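Local coordinates for protein Amuc_1102 (Akkermansia muciniphila, PDB 7DSZ) that is of unsettled function but adopts an immunoglobulin-like fold related to archaeal type IV pilus proteins and may take part in a pilus-like assembly, at residues Val19-Glu24 and Lys146-Tyr151; Ile56-Glu61 and Leu74-Tyr79; Tyr91-Lys96 and Ile169-Tyr174; Ala81-Asp86 and Trp133-Gly138. All blocks are in the same frame, centred on the assembly; numbering follows the deposited sequence.

Interaction 1: residues Val19-Glu24 and Lys146-Tyr151; sequences VRVSLE and KIVATY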
loop_
_atom_site.group_PDB
_atom_site.type_symbol
_atom_site.label_atom_id
_atom_site.label_comp_id
_atom_site.label_asym_id
_atom_site.label_seq_id
_atom_site.Cartn_x
_atom_site.Cartn_y
_atom_site.Cartn_z
ATOM N N VAL C 19 -27.896 8.890 9.749
ATOM C CA VAL C 19 -26.681 9.590 10.128
ATOM C C VAL C 19 -26.723 10.991 9.540
ATOM O O VAL C 19 -27.163 11.179 8.399
ATOM C CB VAL C 19 -25.451 8.791 9.627
ATOM C CG1 VAL C 19 -24.211 9.627 9.623
ATOM C CG2 VAL C 19 -25.273 7.527 10.471
ATOM N N ARG C 20 -26.269 11.969 10.316
ATOM C CA ARG C 20 -26.090 13.334 9.854
ATOM C C ARG C 20 -24.654 13.777 10.088
ATOM O O ARG C 20 -24.081 13.538 11.159
ATOM C CB ARG C 20 -27.043 14.291 10.562
ATOM C CG ARG C 20 -28.499 14.015 10.209
ATOM C CD ARG C 20 -28.762 14.324 8.739
ATOM N NE ARG C 20 -30.132 14.016 8.329
ATOM C CZ ARG C 20 -30.517 12.876 7.763
ATOM N NH1 ARG C 20 -29.648 11.898 7.522
ATOM N NH2 ARG C 20 -31.789 12.712 7.427
ATOM N N VAL C 21 -24.084 14.428 9.082
ATOM C CA VAL C 21 -22.691 14.853 9.099
ATOM C C VAL C 21 -22.649 16.370 8.981
ATOM O O VAL C 21 -23.190 16.944 8.028
ATOM C CB VAL C 21 -21.894 14.190 7.962
ATOM C CG1 VAL C 21 -20.470 14.703 7.955
ATOM C CG2 VAL C 21 -21.911 12.675 8.136
ATOM N N SER C 22 -22.037 17.022 9.959
ATOM C CA SER C 22 -21.836 18.463 9.932
ATOM C C SER C 22 -20.443 18.735 9.377
ATOM O O SER C 22 -19.444 18.452 10.039
ATOM C CB SER C 22 -21.989 19.063 11.326
ATOM O OG SER C 22 -21.730 20.454 11.291
ATOM N N LEU C 23 -20.376 19.280 8.163
ATOM C CA LEU C 23 -19.104 19.632 7.530
ATOM C C LEU C 23 -18.745 21.084 7.790
ATOM O O LEU C 23 -19.615 21.953 7.830
ATOM C CB LEU C 23 -19.170 19.414 6.017
ATOM C CG LEU C 23 -19.391 18.001 5.501
ATOM C CD1 LEU C 23 -19.600 18.046 3.989
ATOM C CD2 LEU C 23 -18.177 17.121 5.845
ATOM N N GLU C 24 -17.452 21.347 7.959
ATOM C CA GLU C 24 -16.962 22.711 7.872
ATOM C C GLU C 24 -16.438 22.895 6.450
ATOM O O GLU C 24 -17.029 22.356 5.518
ATOM C CB GLU C 24 -15.913 22.991 8.952
ATOM C CG GLU C 24 -16.419 22.681 10.388
ATOM C CD GLU C 24 -17.687 23.449 10.767
ATOM O OE1 GLU C 24 -17.845 24.607 10.320
ATOM O OE2 GLU C 24 -18.530 22.891 11.513
ATOM N N LYS C 146 -26.122 6.795 0.398
ATOM C CA LYS C 146 -26.976 7.969 0.312
ATOM C C LYS C 146 -26.198 9.213 0.722
ATOM O O LYS C 146 -25.550 9.224 1.771
ATOM C CB LYS C 146 -28.204 7.823 1.218
ATOM C CG LYS C 146 -29.001 9.111 1.333
ATOM C CD LYS C 146 -29.940 9.138 2.541
ATOM C CE LYS C 146 -30.770 10.418 2.528
ATOM N NZ LYS C 146 -31.673 10.533 3.711
ATOM N N ILE C 147 -26.305 10.271 -0.078
ATOM C CA ILE C 147 -25.659 11.533 0.256
ATOM C C ILE C 147 -26.294 12.106 1.515
ATOM O O ILE C 147 -27.520 12.274 1.594
ATOM C CB ILE C 147 -25.773 12.521 -0.914
ATOM C CG1 ILE C 147 -25.031 11.983 -2.140
ATOM C CG2 ILE C 147 -25.271 13.911 -0.502
ATOM C CD1 ILE C 147 -25.200 12.864 -3.374
ATOM N N VAL C 148 -25.468 12.404 2.510
ATOM C CA VAL C 148 -25.951 13.048 3.725
ATOM C C VAL C 148 -25.365 14.439 3.941
ATOM O O VAL C 148 -25.944 15.226 4.708
ATOM C CB VAL C 148 -25.703 12.158 4.965
ATOM C CG1 VAL C 148 -26.493 10.852 4.841
ATOM C CG2 VAL C 148 -24.210 11.883 5.158
ATOM N N ALA C 149 -24.273 14.814 3.278
ATOM C CA ALA C 149 -23.742 16.156 3.481
ATOM C C ALA C 149 -22.933 16.558 2.260
ATOM O O ALA C 149 -22.361 15.709 1.575
ATOM C CB ALA C 149 -22.880 16.258 4.753
ATOM N N THR C 150 -22.907 17.862 1.997
ATOM C CA THR C 150 -22.193 18.412 0.855
ATOM C C THR C 150 -21.522 19.717 1.250
ATOM O O THR C 150 -22.139 20.572 1.894
ATOM C CB THR C 150 -23.141 18.658 -0.331
ATOM O OG1 THR C 150 -23.705 17.415 -0.758
ATOM C CG2 THR C 150 -22.388 19.285 -1.490
ATOM N N TYR C 151 -20.255 19.864 0.875
ATOM C CA TYR C 151 -19.542 21.129 0.971
ATOM C C TYR C 151 -19.179 21.570 -0.442
ATOM O O TYR C 151 -18.829 20.737 -1.280
ATOM C CB TYR C 151 -18.260 21.019 1.815
ATOM C CG TYR C 151 -17.225 22.016 1.349
ATOM C CD1 TYR C 151 -17.240 23.328 1.803
ATOM C CD2 TYR C 151 -16.253 21.654 0.408
ATOM C CE1 TYR C 151 -16.308 24.263 1.328
ATOM C CE2 TYR C 151 -15.330 22.565 -0.064
ATOM C CZ TYR C 151 -15.361 23.865 0.385
ATOM O OH TYR C 151 -14.422 24.749 -0.098
HETATM O O HOH W 1 -30.981 9.590 6.044
HETATM O O HOH W 2 -26.117 15.444 7.419
#
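Strands 19-23 and 146-151 run nearly parallel, 12° apart, with axes 5.9 Å apart at their closest, too wide for direct backbone bonding. Water 2 bridges them, accepting from V21 N and donating to V148 O. V21 CG2, anti to the carbonyl carbon and beside the backbone N, meets V148 CG2 at 3.8 Å, the two side chains crossing at about a right angle. The CB of A149 lies 3.4 Å from V21 O and also takes the CD1 methyl of L23 at 3.8 Å; CD1 reaches on to the CB of Y151, whose hydroxyl bonds Q137. V148 and A149 both face V141 in a classic beta bulge. At the V19-R20 and K146 end, R20 NH1 bonds V19 O at 2.7 Å, from above the carbonyl plane, and shares water 1 with K146 NZ. R20 NH2 and K146 NZ are 4.3 Å apart, and this water, accepting from both residues, probably eases their repulsion. Two sheet edges of the immunoglobulin-like domain thus meet through methyls and water.

Interaction 2: residues Ile56-Glu61 and Leu74-Tyr79; sequences IPFKVE and LTFKFY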
loop_
_atom_site.group_PDB
_atom_site.type_symbol
_atom_site.label_atom_id
_atom_site.label_comp_id
_atom_site.label_asym_id
_atom_site.label_seq_id
_atom_site.Cartn_x
_atom_site.Cartn_y
_atom_site.Cartn_z
ATOM N N ILE C 56 -10.763 18.771 5.764
ATOM C CA ILE C 56 -12.111 19.214 6.089
ATOM C C ILE C 56 -12.539 18.701 7.459
ATOM O O ILE C 56 -12.590 17.486 7.681
ATOM C CB ILE C 56 -13.146 18.838 5.008
ATOM C CG1 ILE C 56 -14.524 19.415 5.360
ATOM C CG2 ILE C 56 -13.210 17.326 4.731
ATOM C CD1 ILE C 56 -15.443 19.531 4.116
ATOM N N PRO C 57 -12.817 19.581 8.417
ATOM C CA PRO C 57 -13.349 19.135 9.706
ATOM C C PRO C 57 -14.775 18.650 9.562
ATOM O O PRO C 57 -15.547 19.173 8.756
ATOM C CB PRO C 57 -13.322 20.402 10.576
ATOM C CG PRO C 57 -12.585 21.440 9.808
ATOM C CD PRO C 57 -12.698 21.044 8.335
ATOM N N PHE C 58 -15.132 17.657 10.377
ATOM C CA PHE C 58 -16.522 17.219 10.397
ATOM C C PHE C 58 -16.852 16.548 11.722
ATOM O O PHE C 58 -15.969 16.158 12.484
ATOM C CB PHE C 58 -16.839 16.290 9.219
ATOM C CG PHE C 58 -16.272 14.896 9.336
ATOM C CD1 PHE C 58 -14.993 14.611 8.889
ATOM C CD2 PHE C 58 -17.050 13.861 9.816
ATOM C CE1 PHE C 58 -14.498 13.317 8.945
ATOM C CE2 PHE C 58 -16.562 12.565 9.875
ATOM C CZ PHE C 58 -15.280 12.290 9.449
ATOM N N LYS C 59 -18.160 16.445 11.989
ATOM C CA LYS C 59 -18.679 15.754 13.161
ATOM C C LYS C 59 -19.925 14.989 12.732
ATOM O O LYS C 59 -20.673 15.457 11.869
ATOM C CB LYS C 59 -19.003 16.741 14.304
ATOM C CG LYS C 59 -19.605 16.075 15.534
ATOM C CD LYS C 59 -19.999 17.117 16.583
ATOM C CE LYS C 59 -18.859 17.381 17.532
ATOM N NZ LYS C 59 -19.314 18.133 18.754
ATOM N N VAL C 60 -20.130 13.809 13.313
ATOM C CA VAL C 60 -21.241 12.923 12.975
ATOM C C VAL C 60 -22.225 12.884 14.135
ATOM O O VAL C 60 -21.817 12.841 15.298
ATOM C CB VAL C 60 -20.753 11.493 12.671
ATOM C CG1 VAL C 60 -21.906 10.617 12.182
ATOM C CG2 VAL C 60 -19.616 11.522 11.666
ATOM N N GLU C 61 -23.519 12.832 13.819
ATOM C CA GLU C 61 -24.539 12.493 14.809
ATOM C C GLU C 61 -25.464 11.458 14.190
ATOM O O GLU C 61 -25.464 11.258 12.976
ATOM C CB GLU C 61 -25.332 13.731 15.270
ATOM C CG GLU C 61 -24.486 14.857 15.912
ATOM C CD GLU C 61 -23.936 14.512 17.292
ATOM O OE1 GLU C 61 -24.307 13.451 17.848
ATOM O OE2 GLU C 61 -23.143 15.322 17.830
ATOM N N LEU C 74 -18.199 5.811 6.407
ATOM C CA LEU C 74 -18.679 6.966 5.659
ATOM C C LEU C 74 -17.807 7.076 4.427
ATOM O O LEU C 74 -16.584 6.919 4.521
ATOM C CB LEU C 74 -18.541 8.277 6.445
ATOM C CG LEU C 74 -19.489 8.639 7.561
ATOM C CD1 LEU C 74 -19.052 9.974 8.132
ATOM C CD2 LEU C 74 -20.918 8.715 6.978
ATOM N N THR C 75 -18.409 7.376 3.286
ATOM C CA THR C 75 -17.635 7.586 2.067
ATOM C C THR C 75 -17.555 9.077 1.769
ATOM O O THR C 75 -18.584 9.754 1.676
ATOM C CB THR C 75 -18.250 6.819 0.896
ATOM O OG1 THR C 75 -18.135 5.416 1.155
ATOM C CG2 THR C 75 -17.514 7.139 -0.398
ATOM N N PHE C 76 -16.337 9.593 1.663
ATOM C CA PHE C 76 -16.099 10.983 1.299
ATOM C C PHE C 76 -15.672 11.033 -0.157
ATOM O O PHE C 76 -14.715 10.362 -0.539
ATOM C CB PHE C 76 -14.999 11.599 2.168
ATOM C CG PHE C 76 -15.478 12.083 3.501
ATOM C CD1 PHE C 76 -15.970 11.186 4.440
ATOM C CD2 PHE C 76 -15.436 13.431 3.817
ATOM C CE1 PHE C 76 -16.411 11.629 5.683
ATOM C CE2 PHE C 76 -15.883 13.885 5.063
ATOM C CZ PHE C 76 -16.380 12.968 5.993
ATOM N N LYS C 77 -16.358 11.843 -0.959
ATOM C CA LYS C 77 -15.974 12.058 -2.350
ATOM C C LYS C 77 -15.432 13.473 -2.474
ATOM O O LYS C 77 -16.123 14.439 -2.133
ATOM C CB LYS C 77 -17.160 11.824 -3.285
ATOM C CG LYS C 77 -17.650 10.395 -3.254
ATOM C CD LYS C 77 -18.909 10.200 -4.106
ATOM C CE LYS C 77 -19.226 8.703 -4.276
ATOM N NZ LYS C 77 -20.477 8.499 -5.073
ATOM N N PHE C 78 -14.175 13.587 -2.903
ATOM C CA PHE C 78 -13.514 14.872 -3.061
ATOM C C PHE C 78 -13.455 15.245 -4.538
ATOM O O PHE C 78 -13.105 14.410 -5.372
ATOM C CB PHE C 78 -12.089 14.829 -2.518
ATOM C CG PHE C 78 -12.002 14.603 -1.031
ATOM C CD1 PHE C 78 -12.080 13.312 -0.522
ATOM C CD2 PHE C 78 -11.823 15.663 -0.163
ATOM C CE1 PHE C 78 -11.978 13.085 0.843
ATOM C CE2 PHE C 78 -11.721 15.457 1.212
ATOM C CZ PHE C 78 -11.790 14.166 1.711
ATOM N N TYR C 79 -13.764 16.508 -4.838
ATOM C CA TYR C 79 -13.690 17.058 -6.189
ATOM C C TYR C 79 -12.849 18.317 -6.131
ATOM O O TYR C 79 -13.181 19.251 -5.390
ATOM C CB TYR C 79 -15.078 17.404 -6.743
ATOM C CG TYR C 79 -16.068 16.268 -6.699
ATOM C CD1 TYR C 79 -16.857 16.064 -5.573
ATOM C CD2 TYR C 79 -16.231 15.416 -7.781
ATOM C CE1 TYR C 79 -17.773 15.039 -5.519
ATOM C CE2 TYR C 79 -17.148 14.377 -7.738
ATOM C CZ TYR C 79 -17.916 14.196 -6.598
ATOM O OH TYR C 79 -18.838 13.174 -6.526
#
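F58 reaches from strand 56-61 to strand 74-79 of the facing sheet, roughly antiparallel to it (149°) with axes no nearer than 11.7 Å, so only side chains meet. From CB, chi1 of 74° sets CG between the backbone N and the carbonyl carbon, which turns one face of the ring to F76. CG lies 3.9 Å from F76 CZ, CD1 near CZ and CE2 of F76, and F58 CZ near its CZ and CE1. CE1 makes the tightest approach, 3.5 Å to F76 CZ, while CE2 also meets the CD1 methyl of L74 at 4.0 Å. F76 therefore points its edge at the face of F58, its CZ 3.4 Å above the ring centre, with the planes at 50°. L74 CD1 continues to V60 CG2 (3.9 Å), and I56 CG2 touches F78 CE2 more loosely. Cutting F58 back to an alanine would probably cost F76 the face its edge points into and open a gap beside L74. This buried contact joins the two sheets by apolar and aromatic packing alone.

Interaction 3: residues Tyr91-Lys96 and Ile169-Tyr174; sequences YLKLYK and IVETSY
In the conformer described, one of two for I169, CG1 is anti to the backbone N (chi1 177°), and a turn at chi2 of 80° brings CD1 to 3.6 Å from the CB atoms of both Y91 and K93. T172 has OG1 in the corresponding position (chi1 179°), where it accepts from Y174 N in an ST turn, while CG2 lies against L94 CD2 at 3.7 Å and also nears L92 CD2. A valine replacing T172 would probably leave Y174 N without its acceptor. The backbones form a parallel ladder: V170 N bonds Y91 O and K93 N bonds V170 O, each at 2.9 Å, and the bond from T172 N to K93 O is weak. K93 and E171 cross obliquely, with OE2 3.9 Å from CE; K93 NZ itself bonds W162 O. S173 OG bonds the backbone N of H8, a tag residue of the second subunit, not a native link. Strand 169-171 lines one edge of strand 91-104, which also pairs with strand 70-83.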
loop_
_atom_site.group_PDB
_atom_site.type_symbol
_atom_site.label_atom_id
_atom_site.label_comp_id
_atom_site.label_asym_id
_atom_site.label_seq_id
_atom_site.Cartn_x
_atom_site.Cartn_y
_atom_site.Cartn_z
ATOM N N TYR C 91 -10.210 23.273 -17.612
ATOM C CA TYR C 91 -9.995 22.878 -16.229
ATOM C C TYR C 91 -9.869 21.366 -16.143
ATOM O O TYR C 91 -10.497 20.627 -16.909
ATOM C CB TYR C 91 -11.148 23.337 -15.324
ATOM C CG TYR C 91 -11.268 24.831 -15.153
ATOM C CD1 TYR C 91 -10.402 25.521 -14.328
ATOM C CD2 TYR C 91 -12.267 25.551 -15.803
ATOM C CE1 TYR C 91 -10.508 26.885 -14.160
ATOM C CE2 TYR C 91 -12.385 26.920 -15.633
ATOM C CZ TYR C 91 -11.498 27.581 -14.812
ATOM O OH TYR C 91 -11.591 28.941 -14.634
ATOM N N LEU C 92 -9.061 20.911 -15.184
ATOM C CA LEU C 92 -8.980 19.502 -14.827
ATOM C C LEU C 92 -9.818 19.264 -13.578
ATOM O O LEU C 92 -9.709 20.016 -12.614
ATOM C CB LEU C 92 -7.529 19.087 -14.567
ATOM C CG LEU C 92 -6.624 19.207 -15.794
ATOM C CD1 LEU C 92 -5.195 18.827 -15.445
ATOM C CD2 LEU C 92 -7.172 18.342 -16.934
ATOM N N LYS C 93 -10.648 18.235 -13.606
ATOM C CA LYS C 93 -11.419 17.828 -12.436
ATOM C C LYS C 93 -10.770 16.581 -11.851
ATOM O O LYS C 93 -10.703 15.540 -12.514
ATOM C CB LYS C 93 -12.880 17.572 -12.793
ATOM C CG LYS C 93 -13.734 17.167 -11.599
ATOM C CD LYS C 93 -15.225 17.290 -11.887
ATOM C CE LYS C 93 -15.642 16.381 -13.035
ATOM N NZ LYS C 93 -17.104 16.503 -13.342
ATOM N N LEU C 94 -10.274 16.704 -10.622
ATOM C CA LEU C 94 -9.617 15.619 -9.909
ATOM C C LEU C 94 -10.592 15.040 -8.893
ATOM O O LEU C 94 -11.263 15.791 -8.178
ATOM C CB LEU C 94 -8.362 16.122 -9.199
ATOM C CG LEU C 94 -7.462 17.040 -10.024
ATOM C CD1 LEU C 94 -6.224 17.381 -9.198
ATOM C CD2 LEU C 94 -7.088 16.398 -11.372
ATOM N N TYR C 95 -10.671 13.718 -8.833
ATOM C CA TYR C 95 -11.671 13.047 -8.012
ATOM C C TYR C 95 -11.023 11.997 -7.129
ATOM O O TYR C 95 -10.110 11.287 -7.564
ATOM C CB TYR C 95 -12.711 12.379 -8.894
ATOM C CG TYR C 95 -13.689 11.458 -8.185
ATOM C CD1 TYR C 95 -14.796 11.980 -7.516
ATOM C CD2 TYR C 95 -13.545 10.077 -8.237
ATOM C CE1 TYR C 95 -15.726 11.148 -6.900
ATOM C CE2 TYR C 95 -14.469 9.234 -7.617
ATOM C CZ TYR C 95 -15.547 9.788 -6.942
ATOM O OH TYR C 95 -16.467 8.971 -6.341
ATOM N N LYS C 96 -11.522 11.872 -5.900
ATOM C CA LYS C 96 -11.054 10.804 -5.027
ATOM C C LYS C 96 -12.167 10.373 -4.084
ATOM O O LYS C 96 -12.833 11.226 -3.490
ATOM C CB LYS C 96 -9.837 11.264 -4.223
ATOM C CG LYS C 96 -9.257 10.185 -3.327
ATOM C CD LYS C 96 -8.596 9.087 -4.153
ATOM C CE LYS C 96 -7.652 8.255 -3.286
ATOM N NZ LYS C 96 -6.857 7.285 -4.126
ATOM N N ILE C 169 -14.329 21.424 -18.753
ATOM C CA ILE C 169 -13.957 20.722 -17.530
ATOM C C ILE C 169 -13.799 19.248 -17.881
ATOM O O ILE C 169 -14.758 18.593 -18.307
ATOM C CB ILE C 169 -14.978 20.934 -16.392
ATOM C CG1 ILE C 169 -14.592 20.127 -15.149
ATOM C CG2 ILE C 169 -16.398 20.615 -16.832
ATOM C CD1 ILE C 169 -13.521 20.782 -14.312
ATOM N N VAL C 170 -12.581 18.735 -17.729
ATOM C CA VAL C 170 -12.236 17.375 -18.125
ATOM C C VAL C 170 -11.757 16.614 -16.897
ATOM O O VAL C 170 -10.825 17.058 -16.219
ATOM C CB VAL C 170 -11.144 17.373 -19.211
ATOM C CG1 VAL C 170 -10.915 15.961 -19.731
ATOM C CG2 VAL C 170 -11.512 18.337 -20.337
ATOM N N GLU C 171 -12.367 15.461 -16.636
ATOM C CA GLU C 171 -11.921 14.611 -15.539
ATOM C C GLU C 171 -10.697 13.812 -15.974
ATOM O O GLU C 171 -10.590 13.400 -17.133
ATOM C CB GLU C 171 -13.043 13.668 -15.095
ATOM C CG GLU C 171 -12.767 12.964 -13.748
ATOM C CD GLU C 171 -13.964 12.175 -13.216
ATOM O OE1 GLU C 171 -13.752 11.214 -12.439
ATOM O OE2 GLU C 171 -15.115 12.514 -13.577
ATOM N N THR C 172 -9.759 13.610 -15.047
ATOM C CA THR C 172 -8.540 12.868 -15.344
ATOM C C THR C 172 -8.105 12.094 -14.110
ATOM O O THR C 172 -8.225 12.589 -12.983
ATOM C CB THR C 172 -7.404 13.789 -15.801
ATOM O OG1 THR C 172 -6.224 13.013 -16.065
ATOM C CG2 THR C 172 -7.071 14.835 -14.742
ATOM N N SER C 173 -7.608 10.878 -14.326
ATOM C CA SER C 173 -7.009 10.113 -13.243
ATOM C C SER C 173 -5.535 10.434 -13.063
ATOM O O SER C 173 -4.917 9.966 -12.097
ATOM C CB SER C 173 -7.199 8.613 -13.485
ATOM O OG SER C 173 -8.552 8.250 -13.255
ATOM N N TYR C 174 -4.958 11.217 -13.969
ATOM C CA TYR C 174 -3.630 11.752 -13.747
ATOM C C TYR C 174 -3.725 12.864 -12.710
ATOM O O TYR C 174 -4.817 13.235 -12.268
ATOM C CB TYR C 174 -3.039 12.212 -15.080
ATOM C CG TYR C 174 -2.786 11.039 -16.003
ATOM C CD1 TYR C 174 -2.045 9.947 -15.563
ATOM C CD2 TYR C 174 -3.310 11.006 -17.292
ATOM C CE1 TYR C 174 -1.811 8.866 -16.388
ATOM C CE2 TYR C 174 -3.081 9.922 -18.123
ATOM C CZ TYR C 174 -2.331 8.856 -17.660
ATOM O OH TYR C 174 -2.082 7.764 -18.458
HETATM O O HOH W 3 -9.976 11.733 -10.950
#

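Interaction 4: residues Ala81-Asp86 and Trp133-Gly138; sequences AVVNPD and WVKYQG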
loop_
_atom_site.group_PDB
_atom_site.type_symbol
_atom_site.label_atom_id
_atom_site.label_comp_id
_atom_site.label_asym_id
_atom_site.label_seq_id
_atom_site.Cartn_x
_atom_site.Cartn_y
_atom_site.Cartn_z
ATOM N N ALA C 81 -10.818 21.179 -8.712
ATOM C CA ALA C 81 -10.668 21.699 -10.065
ATOM C C ALA C 81 -9.486 22.654 -10.124
ATOM O O ALA C 81 -9.357 23.555 -9.283
ATOM C CB ALA C 81 -11.958 22.398 -10.527
ATOM N N VAL C 82 -8.615 22.443 -11.115
ATOM C CA VAL C 82 -7.458 23.290 -11.368
ATOM C C VAL C 82 -7.399 23.566 -12.867
ATOM O O VAL C 82 -7.982 22.844 -13.680
ATOM C CB VAL C 82 -6.129 22.647 -10.883
ATOM C CG1 VAL C 82 -6.215 22.286 -9.402
ATOM C CG2 VAL C 82 -5.800 21.399 -11.708
ATOM N N VAL C 83 -6.674 24.625 -13.226
ATOM C CA VAL C 83 -6.429 24.910 -14.637
ATOM C C VAL C 83 -5.437 23.895 -15.187
ATOM O O VAL C 83 -4.381 23.657 -14.584
ATOM C CB VAL C 83 -5.899 26.339 -14.814
ATOM C CG1 VAL C 83 -5.533 26.587 -16.279
ATOM C CG2 VAL C 83 -6.924 27.363 -14.322
ATOM N N ASN C 84 -5.775 23.287 -16.332
ATOM C CA ASN C 84 -4.862 22.384 -17.025
ATOM C C ASN C 84 -3.612 23.165 -17.405
ATOM O O ASN C 84 -3.683 24.075 -18.241
ATOM C CB ASN C 84 -5.513 21.772 -18.269
ATOM C CG ASN C 84 -4.666 20.673 -18.887
ATOM O OD1 ASN C 84 -3.478 20.565 -18.606
ATOM N ND2 ASN C 84 -5.278 19.849 -19.730
ATOM N N PRO C 85 -2.456 22.855 -16.810
ATOM C CA PRO C 85 -1.246 23.620 -17.138
ATOM C C PRO C 85 -0.745 23.367 -18.545
ATOM O O PRO C 85 0.092 24.139 -19.027
ATOM C CB PRO C 85 -0.232 23.148 -16.088
ATOM C CG PRO C 85 -0.686 21.754 -15.737
ATOM C CD PRO C 85 -2.192 21.777 -15.832
ATOM N N ASP C 86 -1.209 22.303 -19.205
ATOM C CA ASP C 86 -0.814 21.995 -20.573
ATOM C C ASP C 86 -1.768 22.552 -21.615
ATOM O O ASP C 86 -1.372 22.697 -22.778
ATOM C CB ASP C 86 -0.722 20.484 -20.783
ATOM C CG ASP C 86 0.464 19.874 -20.088
ATOM O OD1 ASP C 86 1.495 20.564 -19.968
ATOM O OD2 ASP C 86 0.356 18.706 -19.651
ATOM N N TRP C 133 -4.311 28.452 -7.134
ATOM C CA TRP C 133 -4.329 27.438 -8.173
ATOM C C TRP C 133 -5.485 26.461 -8.027
ATOM O O TRP C 133 -5.801 25.755 -8.986
ATOM C CB TRP C 133 -2.994 26.693 -8.208
ATOM C CG TRP C 133 -2.547 26.053 -6.915
ATOM C CD1 TRP C 133 -1.798 26.629 -5.921
ATOM C CD2 TRP C 133 -2.758 24.689 -6.517
ATOM N NE1 TRP C 133 -1.549 25.709 -4.922
ATOM C CE2 TRP C 133 -2.128 24.513 -5.265
ATOM C CE3 TRP C 133 -3.421 23.603 -7.100
ATOM C CZ2 TRP C 133 -2.145 23.287 -4.581
ATOM C CZ3 TRP C 133 -3.441 22.395 -6.425
ATOM C CH2 TRP C 133 -2.819 22.250 -5.169
ATOM N N VAL C 134 -6.135 26.413 -6.870
ATOM C CA VAL C 134 -7.339 25.607 -6.696
ATOM C C VAL C 134 -8.535 26.464 -7.097
ATOM O O VAL C 134 -8.888 27.414 -6.396
ATOM C CB VAL C 134 -7.478 25.110 -5.252
ATOM C CG1 VAL C 134 -8.716 24.229 -5.129
ATOM C CG2 VAL C 134 -6.221 24.365 -4.811
ATOM N N LYS C 135 -9.181 26.115 -8.207
ATOM C CA LYS C 135 -10.274 26.929 -8.729
ATOM C C LYS C 135 -11.615 26.582 -8.092
ATOM O O LYS C 135 -12.360 27.480 -7.691
ATOM C CB LYS C 135 -10.353 26.778 -10.252
ATOM C CG LYS C 135 -9.119 27.326 -10.961
ATOM C CD LYS C 135 -8.701 28.669 -10.366
ATOM C CE LYS C 135 -7.494 29.235 -11.101
ATOM N NZ LYS C 135 -6.970 30.474 -10.468
ATOM N N TYR C 136 -11.932 25.294 -7.994
ATOM C CA TYR C 136 -13.157 24.838 -7.350
ATOM C C TYR C 136 -12.857 23.671 -6.419
ATOM O O TYR C 136 -11.926 22.895 -6.658
ATOM C CB TYR C 136 -14.177 24.381 -8.364
ATOM C CG TYR C 136 -14.528 25.434 -9.389
ATOM C CD1 TYR C 136 -15.210 26.576 -9.018
ATOM C CD2 TYR C 136 -14.170 25.284 -10.721
ATOM C CE1 TYR C 136 -15.544 27.546 -9.942
ATOM C CE2 TYR C 136 -14.503 26.254 -11.664
ATOM C CZ TYR C 136 -15.190 27.380 -11.259
ATOM O OH TYR C 136 -15.527 28.352 -12.167
ATOM N N GLN C 137 -13.671 23.551 -5.366
ATOM C CA GLN C 137 -13.583 22.451 -4.409
ATOM C C GLN C 137 -14.980 21.945 -4.077
ATOM O O GLN C 137 -15.943 22.716 -4.032
ATOM C CB GLN C 137 -12.916 22.860 -3.082
ATOM C CG GLN C 137 -11.544 23.450 -3.240
ATOM C CD GLN C 137 -10.857 23.724 -1.915
ATOM O OE1 GLN C 137 -9.639 23.589 -1.802
ATOM N NE2 GLN C 137 -11.629 24.147 -0.913
ATOM N N GLY C 138 -15.084 20.648 -3.812
ATOM C CA GLY C 138 -16.330 20.089 -3.327
ATOM C C GLY C 138 -16.076 18.810 -2.562
ATOM O O GLY C 138 -15.132 18.069 -2.859
HETATM O O HOH W 4 -5.131 26.254 -11.368
#
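A81 O is gripped by two backbone N-H groups: K135 N at 2.8 Å, tilted only 18° from the carbonyl plane, and Y136 N in a weaker, longer bond. K135 and Y136 both face A81, which makes this a classic beta bulge in the antiparallel pair of strands 81-83 and 134-138. A81 N returns a bond to Y136 O at 2.9 Å, so both polar backbone atoms of A81 are engaged across the contact. On the face carrying A81 and Y136, A81 CB lies at the edge of the Y136 ring, in its plane, 3.6 Å from CD2. The CG1 methyl of V82, on the other face, meets the edge of the indole of W133 at CE3 (3.9 Å). W133 holds CG between its backbone N and carbonyl carbon (chi1 56°), which lays the indole alongside V82, and its ring packs against helix 117-124. The CG2 methyl of V83 touches K135 CE at 3.8 Å, while K135 NZ is held by K132 O. Past the bulge the strands are linked by water 4, which accepts from V83 N and donates to W133 O. The extra residue at the bulge thus leaves one carbonyl to receive two donors, and water takes over where direct pairing stops.

How the interactions relate
From the N terminus, strand 18-32 enters interaction 1, whose second segment, 146-151, closes a long loop. Inside it lie interaction 2, closed early by the successive strands 50-63 and 70-83, and, after it, interaction 4, in which strand 70-83 takes up strand 134-143. Interaction 3 opens at strand 91-104 between the two halves of interaction 4 and closes at 169-174, beyond interaction 1, so it crosses both. Backbone bonds join interactions 1 and 2 through 18-32 and 50-63, and interactions 2, 3 and 4 along strand 70-83. Interactions 1 and 2 hold the two sheets together; 3 and 4 join strands within the mixed sheet, and both touch the second subunit.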